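Protein DJ-1 homolog D (PDB 4OGG) is a plant member of the DJ-1/PfpI family that carries two copies of the family's domain in a single chain. Local coordinates at residues V213-L218 with C223-V228; V18-Q23 with E174-F179; T344-D349 with R353-G358; N359-A364 with V373-A378; V75-Y80 with V101-E106. All blocks are in the same frame, centred on the assembly; numbering follows the deposited sequence.

How the interactions relate
Along the chain, interaction 5 falls within the long span that separates the two segments of interaction 2, both in the first DJ-1/PfpI half; interactions 1, 3 and 4 follow in the second. Interactions 1 and 2, with centres about 12 Å apart, touch where helix 208-221 meets helices 15-27 and 176-186, so they sit at the junction of the halves. Interactions 1 and 4 touch through L218 and L376 and reach the same six-stranded sheet. Interaction 3 reaches its edge strand 355-357, next to strand 360-362 of interaction 4, their centres about 10 Å apart. Interaction 5 touches none of the others; interaction 2 is its nearest, centres about 21 Å apart.

Interaction 1. Residues V213-L218 with C223-V228; sequences VPFQSL and CQVDAV
F215 lies against V225 and A227 where helix 208-221 packs on strand 224-228, the closing half of a beta-alpha-beta crossover: the strand runs parallel to its sheet neighbour 197-201, and the helix is in the connection between them. With its CG anti to the backbone N (chi1 -171°), the F215 ring leaves CB and reaches from the helix across to the strand. On the side of the ring that faces V225, CD2 is the first atom to touch, 3.4 Å from V225 CG1. The next atom, CE2, meets that same methyl and also has A227 CB at 3.9 Å. At the tip, CZ ends 3.5 Å from V225 O. V225 thus puts its CB over one face of the ring, while the D226 carbonyl carbon comes to the ring edge. F200 and F259 each meet this ring edge-to-face.

V225 is used twice, because its other methyl, CG2, lies 3.9 Å from L218 CB one turn further along the helix. L218 also packs on L376, so helix 369-380 covers this part of the core too. Beyond L218 the chain turns back into the strand, and C223 N donates to L218 O over 3.2 Å at an N-H...O angle of 147°. The C223 sulfur stays beside this bond, SG coming within 3.4 Å of L218 O.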
# COMPACT_ATOMS: atom_id res chain seq x y z
N VAL C 213 8.05 21.10 6.18
CA VAL C 213 8.10 22.42 5.57
C VAL C 213 8.43 23.55 6.55
O VAL C 213 9.39 24.30 6.34
CB VAL C 213 6.80 22.74 4.80
CG1 VAL C 213 6.88 24.14 4.19
CG2 VAL C 213 6.60 21.71 3.70
N PRO C 214 7.66 23.69 7.64
CA PRO C 214 8.00 24.78 8.56
C PRO C 214 9.37 24.56 9.20
O PRO C 214 10.15 25.50 9.37
CB PRO C 214 6.87 24.72 9.60
CG PRO C 214 5.71 24.15 8.81
CD PRO C 214 6.38 23.06 8.02
N PHE C 215 9.67 23.31 9.53
CA PHE C 215 10.93 22.96 10.16
C PHE C 215 12.12 23.38 9.30
O PHE C 215 13.02 24.09 9.77
CB PHE C 215 10.98 21.45 10.44
CG PHE C 215 12.15 21.01 11.27
CD1 PHE C 215 13.31 20.53 10.67
CD2 PHE C 215 12.09 21.07 12.66
CE1 PHE C 215 14.40 20.12 11.44
CE2 PHE C 215 13.17 20.66 13.44
CZ PHE C 215 14.33 20.18 12.83
N GLN C 216 12.12 22.96 8.04
CA GLN C 216 13.23 23.32 7.16
C GLN C 216 13.20 24.77 6.70
O GLN C 216 14.24 25.34 6.41
CB GLN C 216 13.28 22.35 5.98
CG GLN C 216 13.61 20.94 6.42
CD GLN C 216 14.10 20.07 5.30
OE1 GLN C 216 15.14 19.42 5.41
NE2 GLN C 216 13.35 20.03 4.21
N SER C 217 12.01 25.36 6.63
CA SER C 217 11.91 26.76 6.22
C SER C 217 12.62 27.63 7.26
O SER C 217 13.39 28.53 6.92
CB SER C 217 10.45 27.19 6.10
OG SER C 217 9.81 26.59 4.99
N LEU C 218 12.36 27.34 8.53
CA LEU C 218 12.97 28.11 9.61
C LEU C 218 14.48 27.86 9.70
O LEU C 218 15.25 28.77 10.01
CB LEU C 218 12.29 27.77 10.95
CG LEU C 218 10.83 28.21 11.03
CD1 LEU C 218 10.17 27.64 12.28
CD2 LEU C 218 10.75 29.74 11.02
N CYS C 223 17.80 29.77 11.68
CA CYS C 223 17.34 29.49 13.04
C CYS C 223 17.78 28.11 13.53
O CYS C 223 18.00 27.20 12.74
CB CYS C 223 15.81 29.56 13.11
SG CYS C 223 15.05 31.09 12.55
N GLN C 224 17.91 27.98 14.85
CA GLN C 224 18.25 26.70 15.44
C GLN C 224 16.88 26.10 15.72
O GLN C 224 16.10 26.67 16.48
CB GLN C 224 19.02 26.89 16.75
CG GLN C 224 19.28 25.60 17.53
CD GLN C 224 20.01 24.55 16.71
OE1 GLN C 224 21.04 24.83 16.10
NE2 GLN C 224 19.48 23.34 16.70
N VAL C 225 16.59 24.96 15.10
CA VAL C 225 15.28 24.34 15.28
C VAL C 225 15.38 22.93 15.84
O VAL C 225 16.06 22.07 15.27
CB VAL C 225 14.52 24.29 13.93
CG1 VAL C 225 13.05 24.00 14.17
CG2 VAL C 225 14.71 25.60 13.18
N ASP C 226 14.71 22.69 16.96
CA ASP C 226 14.72 21.38 17.59
C ASP C 226 13.35 20.72 17.52
O ASP C 226 12.32 21.39 17.54
CB ASP C 226 15.15 21.49 19.06
CG ASP C 226 16.54 22.10 19.21
OD1 ASP C 226 17.46 21.66 18.50
OD2 ASP C 226 16.70 23.01 20.05
N ALA C 227 13.35 19.39 17.44
CA ALA C 227 12.11 18.63 17.37
C ALA C 227 12.10 17.59 18.49
O ALA C 227 13.07 16.85 18.65
CB ALA C 227 12.01 17.94 16.01
N VAL C 228 11.01 17.56 19.25
CA VAL C 228 10.90 16.61 20.35
C VAL C 228 9.56 15.88 20.35
O VAL C 228 8.58 16.35 19.77
CB VAL C 228 11.06 17.31 21.71
CG1 VAL C 228 12.39 18.04 21.77
CG2 VAL C 228 9.90 18.27 21.94

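Interaction 2. Residues V18-Q23 with E174-F179; sequences VMVPFQ and EGHPEF
H176, the residue that meets V20 and P21, stands at the head of a helix whose first turn is set by F179 N donating to G175 O at 2.9 Å, with G175 at the N-cap position. This is a buried helix-to-helix contact within the first DJ-1/PfpI half: helix 176-186 sends its opening imidazole against the flank of helix 15-27, and no hydrogen bond crosses between the segments.

V20 and H176 reach out from opposite directions, and the valine comes at the ring obliquely. V20 CB lies 3.8 Å from H176 CD2. Because V20 CG1 is anti to the backbone N (chi1 177°), both methyls flank that approach, each of CG1 and CG2 being 3.9 Å from H176 CD2. NE2 of H176 is the next ring atom along, 3.9 Å from V20 CB. P21, whose ring nitrogen has no hydrogen to give to the preceding turn, marks a kink in helix 15-27.

Both helices also touch helix 208-221 of the second half, M19 meeting Y209 and H176 meeting Q216, while E174 OE2 forms a salt bridge with K212 NZ. On the side of its own half, H176 packs on I117, the residue just before a modified cysteine. The looser end of the contact is P21 CD, 4.4 Å from H176 CE1.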
# COMPACT_ATOMS: atom_id res chain seq x y z
N VAL C 18 9.90 19.36 -3.88
CA VAL C 18 9.15 20.36 -4.62
C VAL C 18 8.40 21.25 -3.63
O VAL C 18 8.43 22.48 -3.73
CB VAL C 18 8.13 19.73 -5.62
CG1 VAL C 18 7.20 18.76 -4.90
CG2 VAL C 18 7.31 20.85 -6.29
N MET C 19 7.76 20.64 -2.64
CA MET C 19 6.98 21.41 -1.68
C MET C 19 7.75 22.31 -0.73
O MET C 19 7.31 23.43 -0.47
CB MET C 19 6.06 20.49 -0.87
CG MET C 19 4.95 21.23 -0.14
SD MET C 19 3.94 22.26 -1.25
CE MET C 19 2.60 21.13 -1.66
N VAL C 20 8.88 21.85 -0.20
CA VAL C 20 9.63 22.69 0.73
C VAL C 20 10.09 23.99 0.05
O VAL C 20 9.82 25.07 0.55
CB VAL C 20 10.84 21.93 1.33
CG1 VAL C 20 11.64 22.86 2.24
CG2 VAL C 20 10.33 20.74 2.15
N PRO C 21 10.79 23.90 -1.10
CA PRO C 21 11.21 25.15 -1.72
C PRO C 21 10.02 25.98 -2.21
O PRO C 21 10.04 27.21 -2.15
CB PRO C 21 12.13 24.69 -2.85
CG PRO C 21 11.59 23.34 -3.20
CD PRO C 21 11.31 22.74 -1.84
N PHE C 22 8.97 25.30 -2.67
CA PHE C 22 7.77 25.99 -3.15
C PHE C 22 7.16 26.88 -2.07
O PHE C 22 6.84 28.04 -2.32
CB PHE C 22 6.72 24.98 -3.63
CG PHE C 22 5.44 25.60 -4.12
CD1 PHE C 22 5.45 26.47 -5.22
CD2 PHE C 22 4.22 25.32 -3.50
CE1 PHE C 22 4.27 27.05 -5.68
CE2 PHE C 22 3.03 25.89 -3.97
CZ PHE C 22 3.06 26.76 -5.06
N GLN C 23 6.99 26.33 -0.88
CA GLN C 23 6.38 27.09 0.20
C GLN C 23 7.36 27.97 0.98
O GLN C 23 7.00 29.06 1.42
CB GLN C 23 5.64 26.15 1.15
CG GLN C 23 4.60 25.31 0.42
CD GLN C 23 3.71 24.53 1.35
OE1 GLN C 23 4.19 23.71 2.14
NE2 GLN C 23 2.41 24.79 1.28
N GLU C 174 17.83 16.54 2.92
CA GLU C 174 18.40 16.86 4.21
C GLU C 174 19.27 18.12 4.12
O GLU C 174 19.64 18.71 5.13
CB GLU C 174 19.22 15.68 4.75
CG GLU C 174 18.35 14.58 5.32
CD GLU C 174 17.33 15.13 6.31
OE1 GLU C 174 17.74 15.76 7.31
OE2 GLU C 174 16.11 14.94 6.09
N GLY C 175 19.58 18.52 2.89
CA GLY C 175 20.38 19.71 2.69
C GLY C 175 19.52 20.93 2.36
O GLY C 175 20.05 22.00 2.05
N HIS C 176 18.20 20.77 2.44
CA HIS C 176 17.30 21.88 2.14
C HIS C 176 17.62 23.21 2.82
O HIS C 176 17.57 24.26 2.18
CB HIS C 176 15.84 21.52 2.48
CG HIS C 176 15.13 20.75 1.41
ND1 HIS C 176 15.44 20.85 0.07
CD2 HIS C 176 14.06 19.92 1.48
CE1 HIS C 176 14.60 20.11 -0.64
NE2 HIS C 176 13.75 19.54 0.20
N PRO C 177 17.95 23.19 4.13
CA PRO C 177 18.26 24.46 4.81
C PRO C 177 19.30 25.32 4.11
O PRO C 177 19.03 26.47 3.73
CB PRO C 177 18.70 24.00 6.20
CG PRO C 177 17.86 22.77 6.43
CD PRO C 177 17.97 22.06 5.08
N GLU C 178 20.51 24.79 3.95
CA GLU C 178 21.59 25.52 3.30
C GLU C 178 21.31 25.71 1.81
O GLU C 178 21.65 26.73 1.22
CB GLU C 178 22.92 24.80 3.50
CG GLU C 178 24.08 25.41 2.73
CD GLU C 178 25.41 24.75 3.01
OE1 GLU C 178 25.43 23.57 3.43
OE2 GLU C 178 26.45 25.41 2.80
N PHE C 179 20.66 24.71 1.21
CA PHE C 179 20.30 24.74 -0.21
C PHE C 179 19.45 25.97 -0.49
O PHE C 179 19.77 26.79 -1.36
CB PHE C 179 19.51 23.47 -0.55
CG PHE C 179 19.07 23.37 -1.99
CD1 PHE C 179 20.00 23.29 -3.02
CD2 PHE C 179 17.72 23.27 -2.30
CE1 PHE C 179 19.59 23.10 -4.35
CE2 PHE C 179 17.29 23.08 -3.62
CZ PHE C 179 18.23 23.00 -4.65

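Interaction 3. Residues T344-D349 with R353-G358; sequences TWLEPD and RCFTDG
L346 lays its side chain over one face of the F355 ring. Its CB makes a CH-pi contact, 3.8 Å from the ring centroid and 18° off the normal, and its CD1 comes down nearer the root of the ring, 3.4 Å from F355 CG. The two side chains cross at a slant. The rim of the phenyl is met by backbone: E347 O lies in the ring plane, 3.4 Å from F355 CZ.

The one hydrogen bond between the segments closes the far end. R353 NE donates to D349 O over 3.3 Å, nearly straight at 168°. The oxygen sits at the edge of the guanidinium, in its plane, although the donor rises 51° above the plane of the D349 carbonyl. The two charged groups do not pair, since D349 OD2 and R353 NE are 6.9 Å apart.

Behind these groups, P348 is the centre of an inverse gamma turn, with a weak bond from D349 N to E347 O, and this turn probably helps aim the E347 and D349 carbonyls at F355 and R353. L346 is anchored by backbone bonding to C328 and by T329 OG1 at its O. F355 pairs by backbone with T362, which holds strand 355-357 at the margin of the main sheet. The contact therefore relies on a hydrocarbon-covered ring face, a carbonyl at the ring's probably slightly positive hydrogen rim, and one neutral acceptor for the arginine.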
# COMPACT_ATOMS: atom_id res chain seq x y z
N THR C 344 -12.24 32.40 19.65
CA THR C 344 -13.02 32.99 18.57
C THR C 344 -12.56 32.37 17.25
O THR C 344 -11.38 32.43 16.91
CB THR C 344 -12.81 34.52 18.50
OG1 THR C 344 -13.26 35.11 19.73
CG2 THR C 344 -13.59 35.11 17.34
N TRP C 345 -13.50 31.78 16.53
CA TRP C 345 -13.19 31.13 15.26
C TRP C 345 -13.02 32.08 14.08
O TRP C 345 -13.84 32.97 13.85
CB TRP C 345 -14.27 30.09 14.93
CG TRP C 345 -14.01 29.35 13.65
CD1 TRP C 345 -14.67 29.50 12.46
CD2 TRP C 345 -13.04 28.32 13.44
NE1 TRP C 345 -14.16 28.63 11.53
CE2 TRP C 345 -13.16 27.90 12.10
CE3 TRP C 345 -12.06 27.72 14.25
CZ2 TRP C 345 -12.35 26.89 11.55
CZ3 TRP C 345 -11.26 26.72 13.71
CH2 TRP C 345 -11.41 26.32 12.36
N LEU C 346 -11.94 31.86 13.33
CA LEU C 346 -11.64 32.65 12.14
C LEU C 346 -11.73 31.67 10.97
O LEU C 346 -10.99 30.69 10.92
CB LEU C 346 -10.23 33.24 12.22
CG LEU C 346 -10.00 34.23 13.37
CD1 LEU C 346 -8.56 34.69 13.36
CD2 LEU C 346 -10.95 35.42 13.22
N GLU C 347 -12.64 31.95 10.04
CA GLU C 347 -12.86 31.09 8.88
C GLU C 347 -11.63 30.96 7.99
O GLU C 347 -11.13 31.95 7.45
CB GLU C 347 -14.04 31.63 8.07
CG GLU C 347 -14.51 30.73 6.94
CD GLU C 347 -14.87 29.33 7.43
OE1 GLU C 347 -15.52 29.22 8.49
OE2 GLU C 347 -14.51 28.35 6.74
N PRO C 348 -11.13 29.72 7.82
CA PRO C 348 -9.96 29.47 6.98
C PRO C 348 -10.30 29.41 5.49
O PRO C 348 -10.17 28.37 4.86
CB PRO C 348 -9.46 28.13 7.51
CG PRO C 348 -10.74 27.42 7.81
CD PRO C 348 -11.57 28.49 8.50
N ASP C 349 -10.74 30.54 4.95
CA ASP C 349 -11.09 30.62 3.53
C ASP C 349 -10.47 31.86 2.89
O ASP C 349 -10.78 32.99 3.28
CB ASP C 349 -12.60 30.66 3.36
CG ASP C 349 -13.02 30.80 1.91
OD1 ASP C 349 -12.60 29.97 1.08
OD2 ASP C 349 -13.78 31.74 1.60
N ARG C 353 -5.02 30.53 3.97
CA ARG C 353 -4.95 31.76 4.75
C ARG C 353 -4.59 31.46 6.20
O ARG C 353 -5.04 30.46 6.78
CB ARG C 353 -6.30 32.49 4.69
CG ARG C 353 -6.37 33.75 5.54
CD ARG C 353 -7.81 34.27 5.65
NE ARG C 353 -8.32 34.83 4.40
CZ ARG C 353 -7.83 35.92 3.82
NH1 ARG C 353 -6.81 36.57 4.37
NH2 ARG C 353 -8.36 36.37 2.69
N CYS C 354 -3.76 32.31 6.79
CA CYS C 354 -3.36 32.16 8.18
C CYS C 354 -3.67 33.45 8.94
O CYS C 354 -3.83 34.51 8.33
CB CYS C 354 -1.86 31.84 8.30
SG CYS C 354 -1.45 30.15 7.83
N PHE C 355 -3.76 33.34 10.26
CA PHE C 355 -4.08 34.50 11.08
C PHE C 355 -3.10 34.69 12.23
O PHE C 355 -2.50 33.73 12.73
CB PHE C 355 -5.49 34.33 11.66
CG PHE C 355 -6.57 34.19 10.62
CD1 PHE C 355 -7.09 35.30 9.97
CD2 PHE C 355 -7.07 32.93 10.31
CE1 PHE C 355 -8.10 35.16 9.03
CE2 PHE C 355 -8.08 32.78 9.36
CZ PHE C 355 -8.60 33.90 8.72
N THR C 356 -2.94 35.94 12.64
CA THR C 356 -2.06 36.28 13.74
C THR C 356 -2.88 37.01 14.81
O THR C 356 -3.56 38.00 14.52
CB THR C 356 -0.91 37.20 13.29
OG1 THR C 356 -0.02 36.48 12.43
CG2 THR C 356 -0.13 37.71 14.51
N ASP C 357 -2.84 36.49 16.03
CA ASP C 357 -3.55 37.08 17.15
C ASP C 357 -2.53 37.22 18.27
O ASP C 357 -2.27 36.28 19.01
CB ASP C 357 -4.70 36.18 17.61
CG ASP C 357 -5.40 36.71 18.85
OD1 ASP C 357 -5.74 37.91 18.89
OD2 ASP C 357 -5.61 35.92 19.80
N GLY C 358 -1.94 38.41 18.37
CA GLY C 358 -0.94 38.63 19.39
C GLY C 358 0.25 37.73 19.11
O GLY C 358 0.84 37.80 18.04

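Interaction 4. Residues N359-A364 with V373-A378; sequences NLVTGA and VSQLMA
V361 points from strand 360-362 toward Q375 and L376 of helix 369-380, an alpha/beta layer contact in which the helix covers one face of the second half's six-stranded sheet. The apolar part rests on the two methyls of V361. CG1, anti to the backbone N (chi1 174°), lies 3.9 Å from Q375 CB. CG2 is turned to the helix backbone instead, 4.3 Å from L376 N. F372 and L379 of the same helix also touch V361, so this one valine is held along more than a turn of it.

Among polar groups, no hydrogen bond joins the segments. The strand is fixed in its sheet by backbone bonds from V361 to V307 and S309 and from T362 to F355. The helix keeps its own ladder, with M377 N donating to V373 O at 2.9 Å. Q375 carries its amide to strand 355-357 on a chain extended beyond CG, where a weak hydrogen bond between its NE2 and T356 OG1 is doubtful. Where the valine comes up against helix backbone, the nearest polar atom is the Q375 carbonyl oxygen, with V361 CG2 4.0 Å from Q375 O.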
# COMPACT_ATOMS: atom_id res chain seq x y z
N ASN C 359 0.57 36.85 20.06
CA ASN C 359 1.69 35.93 19.92
C ASN C 359 1.28 34.62 19.26
O ASN C 359 2.10 33.73 19.08
CB ASN C 359 2.28 35.62 21.29
CG ASN C 359 1.38 34.72 22.12
OD1 ASN C 359 0.18 34.99 22.27
ND2 ASN C 359 1.94 33.65 22.67
N LEU C 360 0.01 34.51 18.89
CA LEU C 360 -0.50 33.28 18.29
C LEU C 360 -0.74 33.32 16.78
O LEU C 360 -1.51 34.14 16.29
CB LEU C 360 -1.79 32.87 19.00
CG LEU C 360 -2.44 31.55 18.57
CD1 LEU C 360 -1.52 30.39 18.93
CD2 LEU C 360 -3.78 31.40 19.27
N VAL C 361 -0.07 32.43 16.06
CA VAL C 361 -0.23 32.32 14.61
C VAL C 361 -0.87 30.97 14.33
O VAL C 361 -0.36 29.93 14.76
CB VAL C 361 1.13 32.38 13.87
CG1 VAL C 361 0.91 32.12 12.38
CG2 VAL C 361 1.78 33.75 14.07
N THR C 362 -1.97 30.97 13.60
CA THR C 362 -2.65 29.72 13.28
C THR C 362 -2.93 29.52 11.80
O THR C 362 -3.27 30.46 11.08
CB THR C 362 -3.98 29.57 14.06
OG1 THR C 362 -4.78 30.75 13.87
CG2 THR C 362 -3.71 29.36 15.53
N GLY C 363 -2.78 28.27 11.37
CA GLY C 363 -3.04 27.89 10.00
C GLY C 363 -4.09 26.79 10.00
O GLY C 363 -4.37 26.20 11.05
N ALA C 364 -4.67 26.50 8.85
CA ALA C 364 -5.71 25.49 8.75
C ALA C 364 -5.27 24.16 8.15
O ALA C 364 -5.76 23.10 8.54
CB ALA C 364 -6.89 26.04 7.96
N VAL C 373 4.53 30.42 7.85
CA VAL C 373 5.93 30.75 8.10
C VAL C 373 6.15 32.26 8.06
O VAL C 373 6.87 32.81 8.89
CB VAL C 373 6.85 30.06 7.07
CG1 VAL C 373 8.29 30.48 7.30
CG2 VAL C 373 6.71 28.55 7.19
N SER C 374 5.53 32.92 7.09
CA SER C 374 5.67 34.37 6.93
C SER C 374 5.21 35.13 8.18
O SER C 374 5.89 36.04 8.66
CB SER C 374 4.87 34.85 5.72
OG SER C 374 5.02 36.25 5.53
N GLN C 375 4.05 34.76 8.70
CA GLN C 375 3.52 35.43 9.88
C GLN C 375 4.33 35.11 11.13
O GLN C 375 4.44 35.95 12.03
CB GLN C 375 2.04 35.09 10.07
CG GLN C 375 1.19 35.56 8.89
CD GLN C 375 -0.30 35.37 9.08
OE1 GLN C 375 -1.06 35.42 8.12
NE2 GLN C 375 -0.73 35.17 10.33
N LEU C 376 4.91 33.92 11.20
CA LEU C 376 5.73 33.56 12.34
C LEU C 376 7.01 34.40 12.27
O LEU C 376 7.52 34.88 13.29
CB LEU C 376 6.08 32.08 12.33
CG LEU C 376 7.13 31.62 13.35
CD1 LEU C 376 6.70 32.03 14.76
CD2 LEU C 376 7.30 30.11 13.26
N MET C 377 7.52 34.58 11.05
CA MET C 377 8.73 35.38 10.84
C MET C 377 8.50 36.80 11.33
O MET C 377 9.37 37.38 11.98
CB MET C 377 9.09 35.40 9.35
CG MET C 377 9.64 34.09 8.82
SD MET C 377 9.82 34.09 7.02
CE MET C 377 11.15 35.30 6.81
N ALA C 378 7.34 37.36 11.00
CA ALA C 378 7.01 38.72 11.41
C ALA C 378 7.08 38.87 12.92
O ALA C 378 7.69 39.81 13.43
CB ALA C 378 5.61 39.08 10.92

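Interaction 5. Residues V75-Y80 with V101-E106; sequences VDLSKY and VELVKE
L77 meets L103 and E106 with both of its methyls: CD1 touches E106 and the L103 carbonyl, CD2 the L103 side chain. CG of L77 is anti to its carbonyl carbon (chi1 -67°) and the chain then runs out extended to CD1 (chi2 180°), which carries this methyl to helix 98-110. There it lies 3.6 Å from both E106 CB and E106 CG, and 3.7 Å from L103 O. The second methyl, CD2, is 4.0 Å from L103 CG. E106 has CG anti to its backbone N (chi1 -173°), which lays CB and CG against L77 CD1; the bend at chi2 then turns the carboxylate off, its carbon being farther from the methyl than CG is.

L77 opens a short 3-10 segment, 77-79, in the loop before strand 82-85. Just ahead of it, D76 OD2 accepts from S78 N at 3.2 Å, an Asx turn. S78 OG adds a second grip on the same oxygen at 2.7 Å, over the same face of the carboxylate. Y80, near the end of the loop, has its OH hydrogen-bonded to H33 ND1, and F107 also touches L77.

Across the two segments the contact is thus one of hydrocarbon surfaces: the loop attaches to the helix by leucine methyls and the methylenes of a glutamate, while the polar bonds, from the D76 carboxylate and the 3-10 backbone, stay within the loop.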
# COMPACT_ATOMS: atom_id res chain seq x y z
N VAL C 75 5.59 29.55 -20.62
CA VAL C 75 6.66 30.13 -19.82
C VAL C 75 7.50 31.18 -20.54
O VAL C 75 7.95 30.97 -21.67
CB VAL C 75 7.62 29.03 -19.29
CG1 VAL C 75 8.84 29.66 -18.64
CG2 VAL C 75 6.89 28.14 -18.30
N ASP C 76 7.71 32.31 -19.87
CA ASP C 76 8.53 33.39 -20.41
C ASP C 76 9.70 33.55 -19.44
O ASP C 76 9.60 34.27 -18.45
CB ASP C 76 7.74 34.69 -20.48
CG ASP C 76 8.58 35.86 -20.96
OD1 ASP C 76 8.07 37.00 -20.99
OD2 ASP C 76 9.76 35.63 -21.32
N LEU C 77 10.81 32.87 -19.73
CA LEU C 77 11.99 32.91 -18.87
C LEU C 77 12.48 34.30 -18.47
O LEU C 77 13.08 34.45 -17.40
CB LEU C 77 13.14 32.14 -19.53
CG LEU C 77 12.92 30.63 -19.65
CD1 LEU C 77 14.13 29.98 -20.31
CD2 LEU C 77 12.70 30.03 -18.26
N SER C 78 12.24 35.30 -19.30
CA SER C 78 12.69 36.65 -18.98
C SER C 78 12.01 37.17 -17.72
O SER C 78 12.47 38.13 -17.11
CB SER C 78 12.39 37.60 -20.15
OG SER C 78 11.00 37.79 -20.32
N LYS C 79 10.93 36.51 -17.31
CA LYS C 79 10.18 36.92 -16.13
C LYS C 79 10.65 36.22 -14.85
O LYS C 79 10.17 36.52 -13.76
CB LYS C 79 8.69 36.63 -16.33
CG LYS C 79 8.05 37.33 -17.52
CD LYS C 79 7.99 38.84 -17.33
CE LYS C 79 7.29 39.51 -18.51
NZ LYS C 79 7.13 40.98 -18.34
N TYR C 80 11.59 35.28 -14.99
CA TYR C 80 12.08 34.55 -13.83
C TYR C 80 13.49 34.92 -13.42
O TYR C 80 14.37 35.10 -14.26
CB TYR C 80 11.98 33.05 -14.10
CG TYR C 80 10.55 32.61 -14.30
CD1 TYR C 80 9.67 32.51 -13.22
CD2 TYR C 80 10.04 32.38 -15.58
CE1 TYR C 80 8.33 32.20 -13.40
CE2 TYR C 80 8.70 32.07 -15.78
CZ TYR C 80 7.85 31.99 -14.69
OH TYR C 80 6.52 31.71 -14.88
N VAL C 101 15.34 20.46 -21.68
CA VAL C 101 16.77 20.73 -21.79
C VAL C 101 16.96 22.13 -22.37
O VAL C 101 17.88 22.86 -21.97
CB VAL C 101 17.49 19.70 -22.70
CG1 VAL C 101 17.35 18.30 -22.11
CG2 VAL C 101 16.90 19.74 -24.09
N GLU C 102 16.09 22.51 -23.30
CA GLU C 102 16.15 23.83 -23.92
C GLU C 102 15.97 24.91 -22.86
O GLU C 102 16.72 25.88 -22.82
CB GLU C 102 15.05 23.97 -24.96
CG GLU C 102 14.96 25.36 -25.57
CD GLU C 102 13.55 25.71 -26.00
OE1 GLU C 102 12.92 24.91 -26.71
OE2 GLU C 102 13.08 26.81 -25.62
N LEU C 103 14.96 24.73 -22.02
CA LEU C 103 14.66 25.68 -20.96
C LEU C 103 15.84 25.85 -20.00
O LEU C 103 16.23 26.98 -19.67
CB LEU C 103 13.42 25.23 -20.19
CG LEU C 103 12.91 26.14 -19.05
CD1 LEU C 103 11.45 25.84 -18.77
CD2 LEU C 103 13.76 25.92 -17.80
N VAL C 104 16.41 24.74 -19.56
CA VAL C 104 17.54 24.80 -18.64
C VAL C 104 18.76 25.46 -19.28
O VAL C 104 19.43 26.27 -18.65
CB VAL C 104 17.90 23.38 -18.13
CG1 VAL C 104 19.16 23.43 -17.28
CG2 VAL C 104 16.75 22.83 -17.31
N LYS C 105 19.03 25.11 -20.53
CA LYS C 105 20.17 25.70 -21.23
C LYS C 105 20.01 27.21 -21.32
O LYS C 105 20.94 27.96 -21.06
CB LYS C 105 20.30 25.10 -22.63
CG LYS C 105 20.69 23.64 -22.65
CD LYS C 105 20.65 23.09 -24.06
CE LYS C 105 21.01 21.61 -24.11
NZ LYS C 105 20.96 21.08 -25.50
N GLU C 106 18.81 27.65 -21.68
CA GLU C 106 18.54 29.08 -21.81
C GLU C 106 18.75 29.79 -20.47
O GLU C 106 19.32 30.88 -20.42
CB GLU C 106 17.11 29.30 -22.30
CG GLU C 106 16.78 30.75 -22.62
CD GLU C 106 17.67 31.32 -23.71
OE1 GLU C 106 17.69 30.75 -24.82
OE2 GLU C 106 18.36 32.33 -23.45